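Local coordinates for protein CocE/NonD family hydrolase (Staphylococcus aureus subsp. aureus COL, PDB 3III) that is probably a serine hydrolase of the alpha/beta-hydrolase clan, related to X-Pro dipeptidyl-peptidases and to the CocE esterases, whose natural substrate is not established, at residues V337-Q340 / F341-E345; L502-Q505 / G506-L509. All blocks are in the same frame, centred on the assembly; numbering follows the deposited sequence.

Contact 1: residues V337-Q340 / F341-E345; sequences VRDQ and FYKGE
D339 and K343 lie side by side and point the same way, one from each limb of a tight beta hairpin, and they meet in a salt bridge with K343 NZ 2.8 Å from D339 OD2. The lone pair used is the anti one, turned away from OD1; OD1 itself is left to K431 from another sheet, so the carboxylate is held between two lysines, which would favour its ionised form. The lysine reaches it with its first three torsions extended and a single bend at the last (chi4 -71°), which brings NZ to OD2. K343 CE follows 3.5 Å from D339 OD2, and K343 CB packs 4.1 Å from Q340 CB.

The backbone places D339 in a bulge. K343 O accepts two N-H groups, D339 N at 2.9 Å and Q340 N at 3.1 Å, the first in the carbonyl plane and the second tilted 18° from it. Two residues thus stand opposite one, and the register slips by a residue after the R338 and G344 pair. Farther along, V337 N gives a nearly straight bond to E345 O (2.8 Å, 172°). At the tip, one water bridges Q340 OE1 and F341 N, while Y342 CD1 lies 3.6 Å above one face of the F341 ring, offset toward its rim. R338 points to the other face of the hairpin, where its guanidinium group bonds T501.

These features define a beta hairpin closed by a type II turn, Q340 to K343, and kinked by a classic bulge, at the edge of the 11-stranded mixed sheet.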
loop_
_atom_site.group_PDB
_atom_site.type_symbol
_atom_site.label_atom_id
_atom_site.label_comp_id
_atom_site.label_asym_id
_atom_site.label_seq_id
_atom_site.Cartn_x
_atom_site.Cartn_y
_atom_site.Cartn_z
ATOM N N VAL A 337 14.261 -2.070 10.332
ATOM C CA VAL A 337 13.879 -2.778 11.547
ATOM C C VAL A 337 13.446 -1.709 12.572
ATOM O O VAL A 337 14.267 -0.959 13.102
ATOM C CB VAL A 337 15.025 -3.587 12.106
ATOM C CG1 VAL A 337 14.540 -4.392 13.357
ATOM C CG2 VAL A 337 15.524 -4.602 11.026
ATOM N N ARG A 338 12.149 -1.597 12.828
ATOM C CA ARG A 338 11.635 -0.499 13.656
ATOM C C ARG A 338 11.945 -0.839 15.120
ATOM O O ARG A 338 11.698 -1.946 15.537
ATOM C CB ARG A 338 10.133 -0.373 13.514
ATOM C CG ARG A 338 9.677 -0.049 12.130
ATOM C CD ARG A 338 8.162 -0.080 11.991
ATOM N NE ARG A 338 7.682 -1.407 12.343
ATOM C CZ ARG A 338 6.398 -1.753 12.454
ATOM N NH1 ARG A 338 5.408 -0.900 12.156
ATOM N NH2 ARG A 338 6.099 -3.004 12.806
ATOM N N ASP A 339 12.400 0.128 15.900
ATOM C CA ASP A 339 12.554 -0.043 17.342
ATOM C C ASP A 339 11.481 0.780 18.122
ATOM O O ASP A 339 10.765 0.219 18.987
ATOM C CB ASP A 339 13.935 0.421 17.777
ATOM C CG ASP A 339 14.117 0.308 19.310
ATOM O OD1 ASP A 339 13.427 -0.531 19.951
ATOM O OD2 ASP A 339 14.918 1.067 19.843
ATOM N N GLN A 340 11.399 2.078 17.809
ATOM C CA GLN A 340 10.368 2.979 18.312
ATOM C C GLN A 340 9.858 3.840 17.134
ATOM O O GLN A 340 10.331 3.700 15.989
ATOM C CB GLN A 340 10.883 3.888 19.451
ATOM C CG GLN A 340 11.384 3.209 20.709
ATOM C CD GLN A 340 10.383 3.230 21.904
ATOM O OE1 GLN A 340 9.495 4.132 22.033
ATOM N NE2 GLN A 340 10.516 2.217 22.797
ATOM N N PHE A 341 8.935 4.749 17.434
ATOM C CA PHE A 341 8.328 5.650 16.438
ATOM C C PHE A 341 9.474 6.454 15.836
ATOM O O PHE A 341 10.191 7.198 16.565
ATOM C CB PHE A 341 7.267 6.567 17.119
ATOM C CG PHE A 341 6.694 7.613 16.221
ATOM C CD1 PHE A 341 5.584 7.364 15.459
ATOM C CD2 PHE A 341 7.300 8.845 16.125
ATOM C CE1 PHE A 341 5.071 8.327 14.577
ATOM C CE2 PHE A 341 6.822 9.820 15.235
ATOM C CZ PHE A 341 5.677 9.569 14.482
ATOM N N TYR A 342 9.635 6.361 14.516
ATOM C CA TYR A 342 10.729 7.132 13.824
ATOM C C TYR A 342 12.122 6.851 14.377
ATOM O O TYR A 342 13.026 7.738 14.380
ATOM C CB TYR A 342 10.387 8.624 13.828
ATOM C CG TYR A 342 9.639 8.990 12.554
ATOM C CD1 TYR A 342 8.388 8.431 12.267
ATOM C CD2 TYR A 342 10.234 9.828 11.587
ATOM C CE1 TYR A 342 7.701 8.727 11.084
ATOM C CE2 TYR A 342 9.555 10.105 10.372
ATOM C CZ TYR A 342 8.258 9.591 10.173
ATOM O OH TYR A 342 7.567 9.866 8.978
ATOM N N LYS A 343 12.308 5.621 14.832
ATOM C CA LYS A 343 13.636 5.183 15.320
ATOM C C LYS A 343 13.797 3.744 14.871
ATOM O O LYS A 343 13.058 2.845 15.299
ATOM C CB LYS A 343 13.758 5.264 16.811
ATOM C CG LYS A 343 15.139 4.842 17.337
ATOM C CD LYS A 343 15.106 4.574 18.830
ATOM C CE LYS A 343 16.494 4.216 19.396
ATOM N NZ LYS A 343 16.912 2.861 18.937
ATOM N N GLY A 344 14.773 3.509 14.021
ATOM C CA GLY A 344 15.073 2.134 13.562
ATOM C C GLY A 344 16.356 2.061 12.789
ATOM O O GLY A 344 17.049 3.078 12.636
ATOM N N GLU A 345 16.686 0.878 12.291
ATOM C CA GLU A 345 17.938 0.652 11.598
ATOM C C GLU A 345 17.588 0.032 10.246
ATOM O O GLU A 345 16.746 -0.874 10.163
ATOM C CB GLU A 345 18.767 -0.314 12.463
ATOM C CG GLU A 345 19.959 -0.876 11.782
ATOM C CD GLU A 345 20.819 -1.846 12.652
ATOM O OE1 GLU A 345 20.380 -2.359 13.722
ATOM O OE2 GLU A 345 21.936 -2.099 12.192
HETATM O O HOH W 1 7.390 4.569 19.911
#

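Contact 2: residues L502-Q505 / G506-L509; sequences LFKQ and GETL
A type II beta turn from K504 to E507 reverses the chain between strands 490-503 and 508-514 of the C-terminal, non-catalytic domain, and E507 and K504 tie it together in two ways. The backbone link is E507 N to K504 O, 2.8 Å long with an N-H...O angle of 159°, which defines the turn. The second comes from a side chain: E507 folds back over the turn and accepts K504 N on OE1 at 2.9 Å, on the anti side and 24° out of the carboxylate plane. Its CG stands anti to the carbonyl carbon (chi1 -68°) and the chain beyond is extended, a shape that carries the carboxylate alongside the K504 side chain. There K504 CB lies 3.4 Å from E507 OE1, yet the lysine ammonium runs on past the acid and makes no ion pair with it. The stronger partner of OE1 is K431, whose ammonium group also bonds L502 O; this buried carboxylate oxygen therefore has both a backbone N-H and a lysine, which probably favours the charged form.

G506 occupies the third position of the turn with a positive phi, a conformation readily adopted by glycine.

Beyond the turn the strands diverge, and F503 and L509 pack against each other between them, buried with F399 and L405 close by. Their side chains cross at a slant: CE1 of the F503 ring approaches L509 CB at 3.7 Å, CZ lies 4.0 Å from L509 CD1, and T508 O sits in the ring plane at its edge, 3.8 Å from F503 CE1.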
loop_
_atom_site.group_PDB
_atom_site.type_symbol
_atom_site.label_atom_id
_atom_site.label_comp_id
_atom_site.label_asym_id
_atom_site.label_seq_id
_atom_site.Cartn_x
_atom_site.Cartn_y
_atom_site.Cartn_z
ATOM N N LEU A 502 12.261 -4.707 15.964
ATOM C CA LEU A 502 13.179 -5.212 16.982
ATOM C C LEU A 502 12.418 -5.352 18.289
ATOM O O LEU A 502 11.690 -4.395 18.700
ATOM C CB LEU A 502 14.292 -4.187 17.247
ATOM C CG LEU A 502 15.322 -4.415 18.347
ATOM C CD1 LEU A 502 16.106 -5.727 18.080
ATOM C CD2 LEU A 502 16.257 -3.148 18.350
ATOM N N PHE A 503 12.595 -6.498 18.953
ATOM C CA PHE A 503 12.160 -6.662 20.336
ATOM C C PHE A 503 13.436 -6.840 21.118
ATOM O O PHE A 503 14.138 -7.837 20.932
ATOM C CB PHE A 503 11.203 -7.897 20.477
ATOM C CG PHE A 503 9.898 -7.723 19.787
ATOM C CD1 PHE A 503 8.755 -7.344 20.503
ATOM C CD2 PHE A 503 9.798 -7.842 18.414
ATOM C CE1 PHE A 503 7.553 -7.152 19.867
ATOM C CE2 PHE A 503 8.581 -7.630 17.762
ATOM C CZ PHE A 503 7.471 -7.278 18.474
ATOM N N LYS A 504 13.811 -5.848 21.924
ATOM C CA LYS A 504 15.020 -5.934 22.734
ATOM C C LYS A 504 14.824 -6.878 23.897
ATOM O O LYS A 504 13.720 -7.120 24.315
ATOM C CB LYS A 504 15.433 -4.561 23.282
ATOM C CG LYS A 504 15.751 -3.473 22.208
ATOM C CD LYS A 504 15.962 -2.115 22.945
ATOM C CE LYS A 504 16.660 -1.081 22.085
ATOM N NZ LYS A 504 17.003 0.138 22.925
ATOM N N GLN A 505 15.925 -7.401 24.441
ATOM C CA GLN A 505 15.884 -8.200 25.641
ATOM C C GLN A 505 15.081 -7.464 26.680
ATOM O O GLN A 505 15.354 -6.281 26.939
ATOM C CB GLN A 505 17.332 -8.389 26.192
ATOM C CG GLN A 505 17.343 -9.065 27.572
ATOM C CD GLN A 505 18.762 -9.195 28.093
ATOM O OE1 GLN A 505 19.648 -8.376 27.756
ATOM N NE2 GLN A 505 18.988 -10.203 28.930
ATOM N N GLY A 506 14.102 -8.147 27.288
ATOM C CA GLY A 506 13.244 -7.508 28.280
ATOM C C GLY A 506 11.966 -6.915 27.746
ATOM O O GLY A 506 11.046 -6.579 28.510
ATOM N N GLU A 507 11.885 -6.755 26.425
ATOM C CA GLU A 507 10.667 -6.249 25.806
ATOM C C GLU A 507 9.710 -7.405 25.528
ATOM O O GLU A 507 10.128 -8.550 25.506
ATOM C CB GLU A 507 11.002 -5.441 24.538
ATOM C CG GLU A 507 11.749 -4.115 24.885
ATOM C CD GLU A 507 11.928 -3.134 23.732
ATOM O OE1 GLU A 507 12.259 -3.532 22.590
ATOM O OE2 GLU A 507 11.772 -1.918 24.007
ATOM N N THR A 508 8.440 -7.091 25.288
ATOM C CA THR A 508 7.386 -8.107 25.165
ATOM C C THR A 508 6.618 -7.999 23.874
ATOM O O THR A 508 6.289 -6.911 23.452
ATOM C CB THR A 508 6.431 -7.886 26.316
ATOM O OG1 THR A 508 7.180 -8.061 27.535
ATOM C CG2 THR A 508 5.190 -8.884 26.286
ATOM N N LEU A 509 6.285 -9.128 23.282
ATOM C CA LEU A 509 5.339 -9.177 22.186
ATOM C C LEU A 509 4.037 -9.627 22.754
ATOM O O LEU A 509 3.970 -10.576 23.599
ATOM C CB LEU A 509 5.846 -10.161 21.107
ATOM C CG LEU A 509 4.917 -10.405 19.908
ATOM C CD1 LEU A 509 5.729 -10.853 18.641
ATOM C CD2 LEU A 509 3.826 -11.407 20.223
#

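How the contacts relate
Contact 1 closes before contact 2 opens along the chain, and their centres lie about 13 Å apart on the same side of the chain's centre. They belong to different sheets: 337-345 forms the hairpin at the edge of the 11-stranded mixed sheet, whereas 502-509 joins strand 490-503 of the eight-stranded antiparallel sheet to strand 508-514 of the five-stranded one. The two touch directly. R338 O lies 2.8 Å from L502 N, a probable hydrogen bond, and V337 CG1 packs 3.5 Å from the same nitrogen. K431 is shared, pairing with both D339 and E507. Through these contacts the end of strand 490-503 meets the edge hairpin of the mixed sheet, one place where the two beta regions are joined.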